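Local structure of nitrate transport protein (3KSX) at residues Ala25-Gln30 with Phe55-Ile60; Glu113-Pro118 with Arg199-Gly204; Arg133-Lys138 with Gly177-Trp182; Thr234-Asp239 with Pro273-Pro278. The protein probably binds alkanesulfonates in the bacterial periplasm, as the substrate-binding component of an uptake transporter, and is seen here with the sulfonate buffer MOPS. All coordinates share one frame; numbering follows the deposited sequence.

Interaction 1: residues Ala25-Gln30 with Phe55-Ile60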
loop_
_atom_site.group_PDB
_atom_site.type_symbol
_atom_site.label_atom_id
_atom_site.label_comp_id
_atom_site.label_asym_id
_atom_site.label_seq_id
_atom_site.Cartn_x
_atom_site.Cartn_y
_atom_site.Cartn_z
ATOM N N ALA A 25 14.219 26.296 15.161
ATOM C CA ALA A 25 15.565 25.687 14.936
ATOM C C ALA A 25 15.852 25.235 13.469
ATOM O O ALA A 25 15.332 25.820 12.489
ATOM C CB ALA A 25 15.833 24.538 15.982
ATOM N N ALA A 26 16.707 24.213 13.355
ATOM C CA ALA A 26 17.116 23.578 12.092
ATOM C C ALA A 26 15.991 22.752 11.390
ATOM O O ALA A 26 14.839 22.690 11.865
ATOM C CB ALA A 26 18.370 22.704 12.357
ATOM N N GLU A 27 16.341 22.192 10.225
ATOM C CA GLU A 27 15.606 21.122 9.543
ATOM C C GLU A 27 16.668 20.045 9.326
ATOM O O GLU A 27 17.861 20.323 9.436
ATOM C CB GLU A 27 15.063 21.589 8.191
ATOM C CG GLU A 27 14.503 22.993 8.207
ATOM C CD GLU A 27 13.861 23.372 6.890
ATOM O OE1 GLU A 27 14.592 23.505 5.884
ATOM O OE2 GLU A 27 12.626 23.546 6.874
ATOM N N PRO A 28 16.269 18.807 9.048
ATOM C CA PRO A 28 17.317 17.791 9.022
ATOM C C PRO A 28 18.281 17.914 7.857
ATOM O O PRO A 28 17.965 18.558 6.852
ATOM C CB PRO A 28 16.533 16.491 8.912
ATOM C CG PRO A 28 15.256 16.929 8.335
ATOM C CD PRO A 28 14.940 18.212 8.910
ATOM N N ALA A 29 19.451 17.283 8.004
ATOM C CA ALA A 29 20.451 17.244 6.941
ATOM C C ALA A 29 19.920 16.420 5.756
ATOM O O ALA A 29 20.195 16.740 4.586
ATOM C CB ALA A 29 21.717 16.610 7.441
ATOM N N GLN A 30 19.139 15.377 6.060
ATOM C CA GLN A 30 18.768 14.429 5.028
ATOM C C GLN A 30 17.375 13.815 5.347
ATOM O O GLN A 30 17.000 13.666 6.527
ATOM C CB GLN A 30 19.823 13.310 4.933
ATOM C CG GLN A 30 19.594 12.483 3.657
ATOM C CD GLN A 30 20.582 11.324 3.436
ATOM O OE1 GLN A 30 21.172 10.791 4.381
ATOM N NE2 GLN A 30 20.718 10.911 2.174
ATOM N N PHE A 55 12.170 22.199 0.774
ATOM C CA PHE A 55 13.159 22.040 1.816
ATOM C C PHE A 55 14.561 22.075 1.192
ATOM O O PHE A 55 15.247 21.062 1.129
ATOM C CB PHE A 55 12.917 20.696 2.487
ATOM C CG PHE A 55 11.544 20.570 3.120
ATOM C CD1 PHE A 55 11.227 21.290 4.290
ATOM C CD2 PHE A 55 10.594 19.694 2.569
ATOM C CE1 PHE A 55 9.977 21.136 4.879
ATOM C CE2 PHE A 55 9.365 19.557 3.127
ATOM C CZ PHE A 55 9.057 20.273 4.299
ATOM N N PRO A 56 15.000 23.265 0.749
ATOM C CA PRO A 56 16.227 23.458 0.015
ATOM C C PRO A 56 17.496 23.075 0.803
ATOM O O PRO A 56 18.513 22.742 0.205
ATOM C CB PRO A 56 16.204 24.958 -0.286
ATOM C CG PRO A 56 15.308 25.569 0.755
ATOM C CD PRO A 56 14.261 24.531 0.937
ATOM N N ARG A 57 17.419 23.126 2.130
ATOM C CA ARG A 57 18.533 22.763 2.999
ATOM C C ARG A 57 18.570 21.263 3.426
ATOM O O ARG A 57 19.382 20.855 4.257
ATOM C CB ARG A 57 18.483 23.673 4.209
ATOM C CG ARG A 57 18.737 25.165 3.882
ATOM C CD ARG A 57 18.217 26.038 5.023
ATOM N NE ARG A 57 16.779 25.809 5.326
ATOM C CZ ARG A 57 15.738 26.385 4.682
ATOM N NH1 ARG A 57 15.932 27.236 3.673
ATOM N NH2 ARG A 57 14.475 26.106 5.024
ATOM N N THR A 58 17.685 20.455 2.843
ATOM C CA THR A 58 17.577 19.041 3.167
ATOM C C THR A 58 17.830 18.205 1.906
ATOM O O THR A 58 17.247 18.444 0.842
ATOM C CB THR A 58 16.196 18.751 3.791
ATOM O OG1 THR A 58 16.048 19.527 4.982
ATOM C CG2 THR A 58 16.090 17.284 4.205
ATOM N N LYS A 59 18.738 17.248 1.993
ATOM C CA LYS A 59 19.010 16.359 0.869
ATOM C C LYS A 59 17.856 15.351 0.895
ATOM O O LYS A 59 17.699 14.641 1.903
ATOM C CB LYS A 59 20.337 15.606 1.115
ATOM C CG LYS A 59 20.781 14.661 -0.003
ATOM C CD LYS A 59 21.903 13.675 0.493
ATOM C CE LYS A 59 22.618 12.899 -0.603
ATOM N NZ LYS A 59 22.105 11.468 -0.901
ATOM N N ILE A 60 17.080 15.301 -0.178
ATOM C CA ILE A 60 15.961 14.360 -0.258
ATOM C C ILE A 60 16.394 13.242 -1.129
ATOM O O ILE A 60 16.808 13.465 -2.273
ATOM C CB ILE A 60 14.743 15.004 -0.955
ATOM C CG1 ILE A 60 14.370 16.371 -0.334
ATOM C CG2 ILE A 60 13.524 14.079 -0.936
ATOM C CD1 ILE A 60 13.816 16.379 1.009
#
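Glu27 and Arg57 form a salt bridge where two neighbouring parallel strands, 30-36 and the outermost strand 59-65, begin in one lobe of a periplasmic-binding-protein fold. Glu27 OE1 lies 2.7 Å from Arg57 NH2. Arg57 NE gives the same oxygen a second, weak bond, so one carboxylate oxygen takes both contacts. The bonds are bent. NH2 meets OE1 from above the carboxylate plane, and the carboxylate and guanidinium planes are 29° apart. The Arg57 chain folds back at chi3 (-56°), which swings the guanidinium toward Glu27.

The next bond is made by a side-chain hydroxyl. Thr58 OG1 donates to Pro28 O at 2.8 Å, in the carbonyl plane. Its position opposite the carbonyl carbon of Thr58 turns the hydroxyl to Pro28. Thr58 also closes a type I beta turn that starts at Phe55, just after helix 50-54. The sheet proper then starts. Lys59 N donates to Ala29 O at 3.0 Å in a nearly straight bond (175°). Gln30 and Lys59 form a parallel bridge, and the ladder continues with Leu31.

Packing surrounds these bonds. Pro28 CG meets Thr58 CG2 at 4.2 Å, and Phe227 of helix 225-244 touches both residues. The Phe55 ring packs edge-to-face with Phe227. Glu27 OE2 lies at the edge of the Phe55 ring, in its plane. The side chains of Gln30 and Lys59 run side by side in the same direction. Their ends, NE2 and NZ, are two donors 3.4 Å apart without a mutual bond; each bonds Thr61 OG1 instead.

Interaction 2: residues Glu113-Pro118 with Arg199-Gly204. With SO4 (sulfate ion), chain C.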
loop_
_atom_site.group_PDB
_atom_site.type_symbol
_atom_site.label_atom_id
_atom_site.label_comp_id
_atom_site.label_asym_id
_atom_site.label_seq_id
_atom_site.Cartn_x
_atom_site.Cartn_y
_atom_site.Cartn_z
ATOM N N GLU A 113 -7.940 -2.426 -4.940
ATOM C CA GLU A 113 -7.436 -3.645 -4.268
ATOM C C GLU A 113 -8.250 -4.813 -4.785
ATOM O O GLU A 113 -9.457 -4.821 -4.588
ATOM C CB GLU A 113 -7.608 -3.643 -2.732
ATOM C CG GLU A 113 -6.938 -2.477 -2.086
ATOM C CD GLU A 113 -5.491 -2.815 -1.612
ATOM O OE1 GLU A 113 -4.931 -3.939 -1.854
ATOM O OE2 GLU A 113 -4.962 -1.920 -0.908
ATOM N N THR A 114 -7.596 -5.817 -5.367
ATOM C CA THR A 114 -8.334 -6.829 -6.158
ATOM C C THR A 114 -7.812 -8.268 -5.979
ATOM O O THR A 114 -6.630 -8.443 -5.726
ATOM C CB THR A 114 -8.288 -6.463 -7.658
ATOM O OG1 THR A 114 -6.965 -6.667 -8.174
ATOM C CG2 THR A 114 -8.642 -4.982 -7.866
ATOM N N ILE A 115 -8.693 -9.264 -6.145
ATOM C CA ILE A 115 -8.346 -10.611 -6.423
ATOM C C ILE A 115 -8.603 -10.824 -7.920
ATOM O O ILE A 115 -9.762 -10.631 -8.391
ATOM C CB ILE A 115 -9.166 -11.547 -5.531
ATOM C CG1 ILE A 115 -9.020 -11.160 -4.022
ATOM C CG2 ILE A 115 -8.830 -13.088 -5.742
ATOM C CD1 ILE A 115 -9.911 -12.117 -3.129
ATOM N N LEU A 116 -7.526 -11.235 -8.606
ATOM C CA LEU A 116 -7.498 -11.501 -10.046
ATOM C C LEU A 116 -7.427 -13.008 -10.263
ATOM O O LEU A 116 -6.798 -13.732 -9.461
ATOM C CB LEU A 116 -6.314 -10.770 -10.683
ATOM C CG LEU A 116 -6.145 -9.265 -10.561
ATOM C CD1 LEU A 116 -5.032 -8.805 -11.431
ATOM C CD2 LEU A 116 -7.414 -8.586 -10.914
ATOM N N VAL A 117 -8.051 -13.494 -11.326
ATOM C CA VAL A 117 -7.834 -14.828 -11.812
ATOM C C VAL A 117 -7.446 -14.756 -13.272
ATOM O O VAL A 117 -7.824 -13.745 -14.007
ATOM C CB VAL A 117 -9.059 -15.798 -11.631
ATOM C CG1 VAL A 117 -9.419 -15.893 -10.140
ATOM C CG2 VAL A 117 -10.251 -15.259 -12.456
ATOM N N PRO A 118 -6.695 -15.763 -13.727
ATOM C CA PRO A 118 -6.404 -15.815 -15.159
ATOM C C PRO A 118 -7.748 -15.809 -15.898
ATOM O O PRO A 118 -8.722 -16.454 -15.462
ATOM C CB PRO A 118 -5.702 -17.177 -15.342
ATOM C CG PRO A 118 -5.000 -17.361 -13.993
ATOM C CD PRO A 118 -6.091 -16.924 -13.022
ATOM N N ARG A 199 -9.302 -11.630 -15.221
ATOM C CA ARG A 199 -10.636 -11.143 -14.871
ATOM C C ARG A 199 -10.615 -10.718 -13.426
ATOM O O ARG A 199 -9.956 -11.360 -12.631
ATOM C CB ARG A 199 -11.758 -12.206 -15.011
ATOM C CG ARG A 199 -12.133 -12.541 -16.473
ATOM C CD ARG A 199 -13.222 -13.593 -16.447
ATOM N NE ARG A 199 -12.696 -14.948 -16.236
ATOM C CZ ARG A 199 -12.934 -15.672 -15.123
ATOM N NH1 ARG A 199 -13.650 -15.222 -14.103
ATOM N NH2 ARG A 199 -12.462 -16.882 -15.045
ATOM N N LEU A 200 -11.340 -9.645 -13.097
ATOM C CA LEU A 200 -11.564 -9.328 -11.676
ATOM C C LEU A 200 -12.445 -10.382 -11.011
ATOM O O LEU A 200 -13.594 -10.720 -11.450
ATOM C CB LEU A 200 -12.214 -7.937 -11.573
ATOM C CG LEU A 200 -12.544 -7.407 -10.193
ATOM C CD1 LEU A 200 -11.278 -7.204 -9.422
ATOM C CD2 LEU A 200 -13.257 -6.071 -10.396
ATOM N N LEU A 201 -12.027 -10.902 -9.859
ATOM C CA LEU A 201 -12.925 -11.793 -9.192
ATOM C C LEU A 201 -13.641 -11.016 -8.052
ATOM O O LEU A 201 -14.830 -11.205 -7.825
ATOM C CB LEU A 201 -12.172 -13.012 -8.642
ATOM C CG LEU A 201 -13.085 -14.087 -8.076
ATOM C CD1 LEU A 201 -13.687 -14.804 -9.178
ATOM C CD2 LEU A 201 -12.289 -15.118 -7.300
ATOM N N ALA A 202 -12.886 -10.199 -7.313
ATOM C CA ALA A 202 -13.478 -9.415 -6.187
ATOM C C ALA A 202 -12.602 -8.224 -5.931
ATOM O O ALA A 202 -11.424 -8.281 -6.218
ATOM C CB ALA A 202 -13.564 -10.271 -4.918
ATOM N N ASN A 203 -13.166 -7.104 -5.480
ATOM C CA ASN A 203 -12.312 -5.939 -5.033
ATOM C C ASN A 203 -12.607 -5.619 -3.605
ATOM O O ASN A 203 -13.269 -6.434 -2.935
ATOM C CB ASN A 203 -12.484 -4.704 -5.960
ATOM C CG ASN A 203 -13.919 -4.104 -5.905
ATOM O OD1 ASN A 203 -14.706 -4.356 -4.962
ATOM N ND2 ASN A 203 -14.235 -3.257 -6.889
ATOM N N GLY A 204 -12.156 -4.444 -3.125
ATOM C CA GLY A 204 -12.213 -4.178 -1.734
ATOM C C GLY A 204 -13.391 -3.367 -1.302
ATOM O O GLY A 204 -13.453 -3.009 -0.150
HETATM S S SO4 C . -16.641 -7.168 -6.976
HETATM O O1 SO4 C . -16.087 -7.190 -5.584
HETATM O O2 SO4 C . -17.237 -8.499 -7.212
HETATM O O3 SO4 C . -17.626 -6.096 -7.098
HETATM O O4 SO4 C . -15.705 -6.945 -8.100
#
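Leu200 meets Thr114 because its CG stands opposite the backbone N (chi1 180°) and chi2 of 65° turns CD1 inward. CD1 then touches Thr114 CB at 3.5 Å, the two side chains crossing at about a right angle. Arg199 bends at chi3 (-81°). This lays one face of its guanidinium over Val117 CG2, which sits off-centre toward the rim. The polar end is held by Ser119 O at NE and Leu123 O at NH1.

The backbones form an antiparallel ladder at one edge of the sheet. Val117 and Arg199 are a hydrogen-bonded pair, with Arg199 N to Val117 O at 2.9 Å. Leu116 and Leu200 are a non-hydrogen-bonded pair. A classic beta bulge follows, with Leu201 and Ala202 both facing Ile115. Ile115 O accepts from Leu201 N at 2.7 Å and, weakly, from Ala202 N. Ile115 N returns a bond to Ala202 O at 2.9 Å. Leu201 CD2 packs on Val117 CG1, while helix 141-152 covers Ile115 and Ala202.

Asn203 N gives a nearly straight bond to sulfate O1 at 2.9 Å. Asn203 ND2 bonds Glu205 OE1. Glu113 lies close to the bound MOPS, and its OE2 bonds Ser141 OG. The bulge lets one carbonyl take two N-H groups, while on strand 198-203, an outermost strand of the sheet, the Asn203 N-H serves an anion that probably came from the crystallisation liquor.

Interaction 3: residues Arg133-Lys138 with Gly177-Trp182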
loop_
_atom_site.group_PDB
_atom_site.type_symbol
_atom_site.label_atom_id
_atom_site.label_comp_id
_atom_site.label_asym_id
_atom_site.label_seq_id
_atom_site.Cartn_x
_atom_site.Cartn_y
_atom_site.Cartn_z
ATOM N N ARG A 133 -4.383 -22.133 -5.166
ATOM C CA ARG A 133 -3.080 -21.519 -4.902
ATOM C C ARG A 133 -3.231 -20.061 -5.261
ATOM O O ARG A 133 -3.490 -19.727 -6.401
ATOM C CB ARG A 133 -2.047 -22.139 -5.817
ATOM C CG ARG A 133 -1.656 -23.472 -5.369
ATOM C CD ARG A 133 -0.518 -23.948 -6.186
ATOM N NE ARG A 133 -0.099 -25.149 -5.483
ATOM C CZ ARG A 133 1.122 -25.666 -5.492
ATOM N NH1 ARG A 133 2.108 -25.091 -6.195
ATOM N NH2 ARG A 133 1.343 -26.772 -4.774
ATOM N N ILE A 134 -3.119 -19.226 -4.242
ATOM C CA ILE A 134 -3.314 -17.782 -4.385
ATOM C C ILE A 134 -2.032 -17.027 -4.035
ATOM O O ILE A 134 -1.552 -17.108 -2.882
ATOM C CB ILE A 134 -4.455 -17.328 -3.499
ATOM C CG1 ILE A 134 -5.698 -18.253 -3.643
ATOM C CG2 ILE A 134 -4.782 -15.875 -3.740
ATOM C CD1 ILE A 134 -6.887 -17.702 -2.848
ATOM N N ALA A 135 -1.478 -16.299 -4.992
ATOM C CA ALA A 135 -0.264 -15.472 -4.859
ATOM C C ALA A 135 -0.634 -14.138 -4.191
ATOM O O ALA A 135 -1.653 -13.504 -4.550
ATOM C CB ALA A 135 0.265 -15.128 -6.268
ATOM N N PHE A 136 0.192 -13.689 -3.263
ATOM C CA PHE A 136 0.070 -12.283 -2.730
ATOM C C PHE A 136 1.289 -11.967 -1.918
ATOM O O PHE A 136 1.993 -12.877 -1.470
ATOM C CB PHE A 136 -1.184 -12.034 -1.812
ATOM C CG PHE A 136 -1.332 -13.044 -0.657
ATOM C CD1 PHE A 136 -0.948 -12.668 0.671
ATOM C CD2 PHE A 136 -1.845 -14.323 -0.860
ATOM C CE1 PHE A 136 -1.097 -13.544 1.718
ATOM C CE2 PHE A 136 -2.005 -15.248 0.228
ATOM C CZ PHE A 136 -1.585 -14.831 1.500
ATOM N N GLN A 137 1.510 -10.683 -1.679
ATOM C CA GLN A 137 2.605 -10.309 -0.783
ATOM C C GLN A 137 2.180 -10.493 0.661
ATOM O O GLN A 137 1.231 -9.875 1.122
ATOM C CB GLN A 137 2.969 -8.852 -1.096
ATOM C CG GLN A 137 3.925 -8.234 -0.076
ATOM C CD GLN A 137 5.346 -8.725 -0.238
ATOM O OE1 GLN A 137 5.894 -8.757 -1.322
ATOM N NE2 GLN A 137 5.983 -9.031 0.892
ATOM N N LYS A 138 2.897 -11.344 1.382
ATOM C CA LYS A 138 2.602 -11.596 2.805
ATOM C C LYS A 138 2.674 -10.278 3.589
ATOM O O LYS A 138 3.648 -9.528 3.446
ATOM C CB LYS A 138 3.656 -12.568 3.366
ATOM C CG LYS A 138 3.309 -12.936 4.798
ATOM C CD LYS A 138 4.455 -13.687 5.445
ATOM C CE LYS A 138 3.857 -14.775 6.297
ATOM N NZ LYS A 138 4.909 -15.631 6.955
ATOM N N GLY A 177 1.298 -19.585 -15.419
ATOM C CA GLY A 177 0.208 -20.564 -15.153
ATOM C C GLY A 177 0.350 -21.291 -13.829
ATOM O O GLY A 177 -0.296 -22.287 -13.583
ATOM N N GLN A 178 1.154 -20.741 -12.944
ATOM C CA GLN A 178 1.470 -21.382 -11.633
ATOM C C GLN A 178 0.494 -20.963 -10.475
ATOM O O GLN A 178 0.587 -21.475 -9.376
ATOM C CB GLN A 178 2.886 -20.996 -11.225
ATOM C CG GLN A 178 3.958 -21.459 -12.261
ATOM C CD GLN A 178 5.312 -20.954 -11.970
ATOM O OE1 GLN A 178 5.556 -19.731 -11.930
ATOM N NE2 GLN A 178 6.256 -21.886 -11.833
ATOM N N VAL A 179 -0.368 -19.989 -10.719
ATOM C CA VAL A 179 -1.261 -19.552 -9.643
ATOM C C VAL A 179 -2.722 -19.508 -10.135
ATOM O O VAL A 179 -3.018 -19.285 -11.320
ATOM C CB VAL A 179 -0.858 -18.156 -9.078
ATOM C CG1 VAL A 179 0.635 -18.015 -8.949
ATOM C CG2 VAL A 179 -1.317 -17.145 -10.008
ATOM N N ASP A 180 -3.640 -19.734 -9.211
ATOM C CA ASP A 180 -5.042 -19.799 -9.561
ATOM C C ASP A 180 -5.632 -18.422 -9.418
ATOM O O ASP A 180 -6.597 -18.076 -10.137
ATOM C CB ASP A 180 -5.725 -20.833 -8.627
ATOM C CG ASP A 180 -5.221 -22.266 -8.853
ATOM O OD1 ASP A 180 -5.307 -22.800 -9.987
ATOM O OD2 ASP A 180 -4.831 -22.932 -7.895
ATOM N N ALA A 181 -5.073 -17.608 -8.485
ATOM C CA ALA A 181 -5.642 -16.234 -8.303
ATOM C C ALA A 181 -4.530 -15.370 -7.732
ATOM O O ALA A 181 -3.580 -15.899 -7.268
ATOM C CB ALA A 181 -6.842 -16.293 -7.353
ATOM N N TRP A 182 -4.619 -14.042 -7.819
ATOM C CA TRP A 182 -3.514 -13.234 -7.351
ATOM C C TRP A 182 -4.171 -12.087 -6.626
ATOM O O TRP A 182 -5.033 -11.443 -7.258
ATOM C CB TRP A 182 -2.704 -12.774 -8.586
ATOM C CG TRP A 182 -1.527 -11.845 -8.289
ATOM C CD1 TRP A 182 -0.844 -11.694 -7.067
ATOM C CD2 TRP A 182 -0.872 -11.043 -9.219
ATOM N NE1 TRP A 182 0.182 -10.764 -7.219
ATOM C CE2 TRP A 182 0.169 -10.361 -8.552
ATOM C CE3 TRP A 182 -1.086 -10.789 -10.604
ATOM C CZ2 TRP A 182 1.003 -9.443 -9.224
ATOM C CZ3 TRP A 182 -0.207 -9.886 -11.280
ATOM C CH2 TRP A 182 0.783 -9.222 -10.578
HETATM O O HOH W 1 2.038 -23.384 -8.393
#
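Arg133 and Asp180 open the pairing of two parallel strands, 133-136 and 181-185, in a mixed sheet of the alpha/beta lobe. The strands are joined through helix 141-152, strand 161-164 and helix 167-175.

Backbone bonds set the register. Arg133 O accepts from Asp180 N at 2.8 Å and weakly from Ala181 N. Ala135 N donates to Ala181 O at 3.1 Å. Ile134 pairs with Ala181, and Ala135 with Trp182.

The side chain of Asp180 adds a bond at the start of the ladder. Its OD2 accepts from Arg133 N at 2.9 Å, nearly straight (173°), through the anti lone pair. Asp180 CG lies beside its own backbone N (chi1 -66°), which brings the carboxylate back to Arg133. The Asp180 main chain and carboxylate thus grip both polar backbone atoms of Arg133. The Arg133 guanidinium does not reach this carboxylate. Instead, NH1 donates to a water, and that water donates to Gln178 O.

Apolar contacts fill both faces. Ile134 CG2 meets Ala181 CB, with Leu146 of helix 141-152 touching Ile134. On the other face Ala135 CB packs against Val179 CG1 at 4.0 Å, while helix 167-175 touches Val179 and Trp182. Trp182 CG is anti to its backbone N (chi1 177°), and the indole edge is turned to strand 133-136. Trp182 CD1 touches Ala135 CB at 3.7 Å. Ala135 O lies in the indole plane, at its edge, 3.2 Å from Trp182 CD1.

Interaction 4: residues Thr234-Asp239 with Pro273-Pro278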
loop_
_atom_site.group_PDB
_atom_site.type_symbol
_atom_site.label_atom_id
_atom_site.label_comp_id
_atom_site.label_asym_id
_atom_site.label_seq_id
_atom_site.Cartn_x
_atom_site.Cartn_y
_atom_site.Cartn_z
ATOM N N THR A 234 3.111 18.504 2.143
ATOM C CA THR A 234 3.497 18.584 0.752
ATOM C C THR A 234 3.061 17.317 0.024
ATOM O O THR A 234 2.638 17.356 -1.145
ATOM C CB THR A 234 5.057 18.844 0.628
ATOM O OG1 THR A 234 5.345 20.075 1.253
ATOM C CG2 THR A 234 5.539 18.949 -0.806
ATOM N N LEU A 235 3.107 16.183 0.708
ATOM C CA LEU A 235 2.644 14.972 0.060
ATOM C C LEU A 235 1.108 14.991 -0.091
ATOM O O LEU A 235 0.537 14.348 -1.009
ATOM C CB LEU A 235 3.133 13.743 0.837
ATOM C CG LEU A 235 4.648 13.566 0.906
ATOM C CD1 LEU A 235 4.939 12.274 1.555
ATOM C CD2 LEU A 235 5.212 13.569 -0.540
ATOM N N ASN A 236 0.437 15.702 0.820
ATOM C CA ASN A 236 -1.031 15.832 0.811
ATOM C C ASN A 236 -1.417 16.582 -0.457
ATOM O O ASN A 236 -2.429 16.286 -1.116
ATOM C CB ASN A 236 -1.510 16.580 2.044
ATOM C CG ASN A 236 -2.944 16.958 1.963
ATOM O OD1 ASN A 236 -3.286 17.841 1.207
ATOM N ND2 ASN A 236 -3.818 16.266 2.723
ATOM N N GLN A 237 -0.600 17.566 -0.803
ATOM C CA GLN A 237 -0.808 18.317 -2.024
ATOM C C GLN A 237 -0.545 17.493 -3.298
ATOM O O GLN A 237 -1.352 17.546 -4.261
ATOM C CB GLN A 237 0.053 19.585 -2.025
ATOM C CG GLN A 237 -0.362 20.635 -0.974
ATOM C CD GLN A 237 -1.865 20.927 -0.978
ATOM O OE1 GLN A 237 -2.434 21.343 -2.012
ATOM N NE2 GLN A 237 -2.524 20.707 0.181
ATOM N N ALA A 238 0.537 16.719 -3.315
ATOM C CA ALA A 238 0.875 15.843 -4.487
ATOM C C ALA A 238 -0.334 14.987 -4.956
ATOM O O ALA A 238 -0.581 14.797 -6.204
ATOM C CB ALA A 238 2.060 14.879 -4.134
ATOM N N ASP A 239 -1.086 14.462 -3.962
ATOM C CA ASP A 239 -2.214 13.592 -4.269
ATOM C C ASP A 239 -3.219 14.337 -5.139
ATOM O O ASP A 239 -3.893 13.732 -5.983
ATOM C CB ASP A 239 -2.924 13.083 -3.025
ATOM C CG ASP A 239 -4.000 12.052 -3.386
ATOM O OD1 ASP A 239 -3.642 10.909 -3.758
ATOM O OD2 ASP A 239 -5.202 12.403 -3.363
ATOM N N PRO A 273 -10.240 10.909 -4.432
ATOM C CA PRO A 273 -9.124 11.588 -3.683
ATOM C C PRO A 273 -8.669 10.842 -2.409
ATOM O O PRO A 273 -9.518 10.191 -1.732
ATOM C CB PRO A 273 -9.713 12.953 -3.338
ATOM C CG PRO A 273 -10.625 13.237 -4.551
ATOM C CD PRO A 273 -11.220 11.871 -4.964
ATOM N N ALA A 274 -7.361 10.892 -2.113
ATOM C CA ALA A 274 -6.759 10.167 -0.959
ATOM C C ALA A 274 -5.471 10.814 -0.417
ATOM O O ALA A 274 -4.386 10.197 -0.463
ATOM C CB ALA A 274 -6.508 8.658 -1.276
ATOM N N SER A 275 -5.593 12.049 0.080
ATOM C CA SER A 275 -4.460 12.823 0.578
ATOM C C SER A 275 -4.017 12.343 1.973
ATOM O O SER A 275 -4.851 11.951 2.817
ATOM C CB SER A 275 -4.843 14.309 0.591
ATOM O OG SER A 275 -6.068 14.485 1.264
ATOM N N VAL A 276 -2.726 12.372 2.240
ATOM C CA VAL A 276 -2.239 12.012 3.572
ATOM C C VAL A 276 -2.708 13.080 4.552
ATOM O O VAL A 276 -2.617 14.253 4.257
ATOM C CB VAL A 276 -0.727 11.733 3.613
ATOM C CG1 VAL A 276 0.071 12.935 3.204
ATOM C CG2 VAL A 276 -0.316 11.251 5.045
ATOM N N GLN A 277 -3.315 12.657 5.650
ATOM C CA GLN A 277 -3.720 13.572 6.754
ATOM C C GLN A 277 -3.516 12.885 8.089
ATOM O O GLN A 277 -3.101 11.669 8.136
ATOM C CB GLN A 277 -5.152 13.909 6.594
ATOM C CG GLN A 277 -5.956 12.694 6.131
ATOM C CD GLN A 277 -7.282 13.102 5.527
ATOM O OE1 GLN A 277 -7.429 13.220 4.303
ATOM N NE2 GLN A 277 -8.267 13.285 6.381
ATOM N N PRO A 278 -3.812 13.608 9.178
ATOM C CA PRO A 278 -3.596 13.062 10.471
ATOM C C PRO A 278 -4.524 11.907 10.715
ATOM O O PRO A 278 -5.590 11.795 10.114
ATOM C CB PRO A 278 -3.998 14.193 11.413
ATOM C CG PRO A 278 -3.801 15.437 10.629
ATOM C CD PRO A 278 -4.253 15.016 9.259
HETATM O O HOH W 2 -1.385 12.392 -0.351
#
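Asn236 and Asp239, one helical turn apart, each reach from helix 225-244 to the backbone of the loop 273-278. Both side chains start the same way, with CG opposite the backbone N (chi1 169° in Asn236 and -174° in Asp239).

In Asn236 this carries the amide to Ser275 and Val276. ND2 donates to Val276 O at 2.8 Å in a nearly straight bond. The carbonyl oxygen lies in the amide plane, but ND2 sits above the carbonyl plane of Val276. Ser275 CB presses on the same nitrogen at 3.1 Å. Ser275 OG is also near ND2, but the angle is too poor for a bond.

Asp239 turns its carboxylate to the other end of the loop. OD2 accepts from Ala274 N at 2.9 Å, met from above the carboxylate plane. OD1 has a long, weak ion pair with Arg271.

Val276 holds CG1 between its backbone N and carbonyl carbon (chi1 61°), and this branch packs on Leu235 CB at 4.0 Å. Leu235 itself leans on Leu42 and Ala45 of helix 40-48. Between the backbones a water donates to Leu235 O and accepts from Val276 N at 2.9 Å.

Polar side chains of a helix here bind main-chain groups of an irregular segment. They fasten the connection between helices 261-269 and 281-296 to helix 225-244, in the lobe built on the sheet that contains strand 30-36.

The four contacts fall into two groups, consistent with the two lobes of a periplasmic binding protein. Interaction 1 comes first in the chain and joins strands 30-36 and 59-65 of one sheet. Interaction 4 comes last, and its helix 225-244 also packs on interaction 1; their centres are 21 Å apart. Interactions 2 and 3 share the other sheet. Their centres lie 11 Å apart, with a probable Leu116 O to Trp182 N bond. In sequence, interaction 3 lies between the two segments of interaction 2. Interactions 1 and 2 are 42 Å apart between centres, on opposite sides of the chain's centre. Such proteins generally bind ligand between two lobes, consistent with Glu113 of interaction 2 lying close to MOPS.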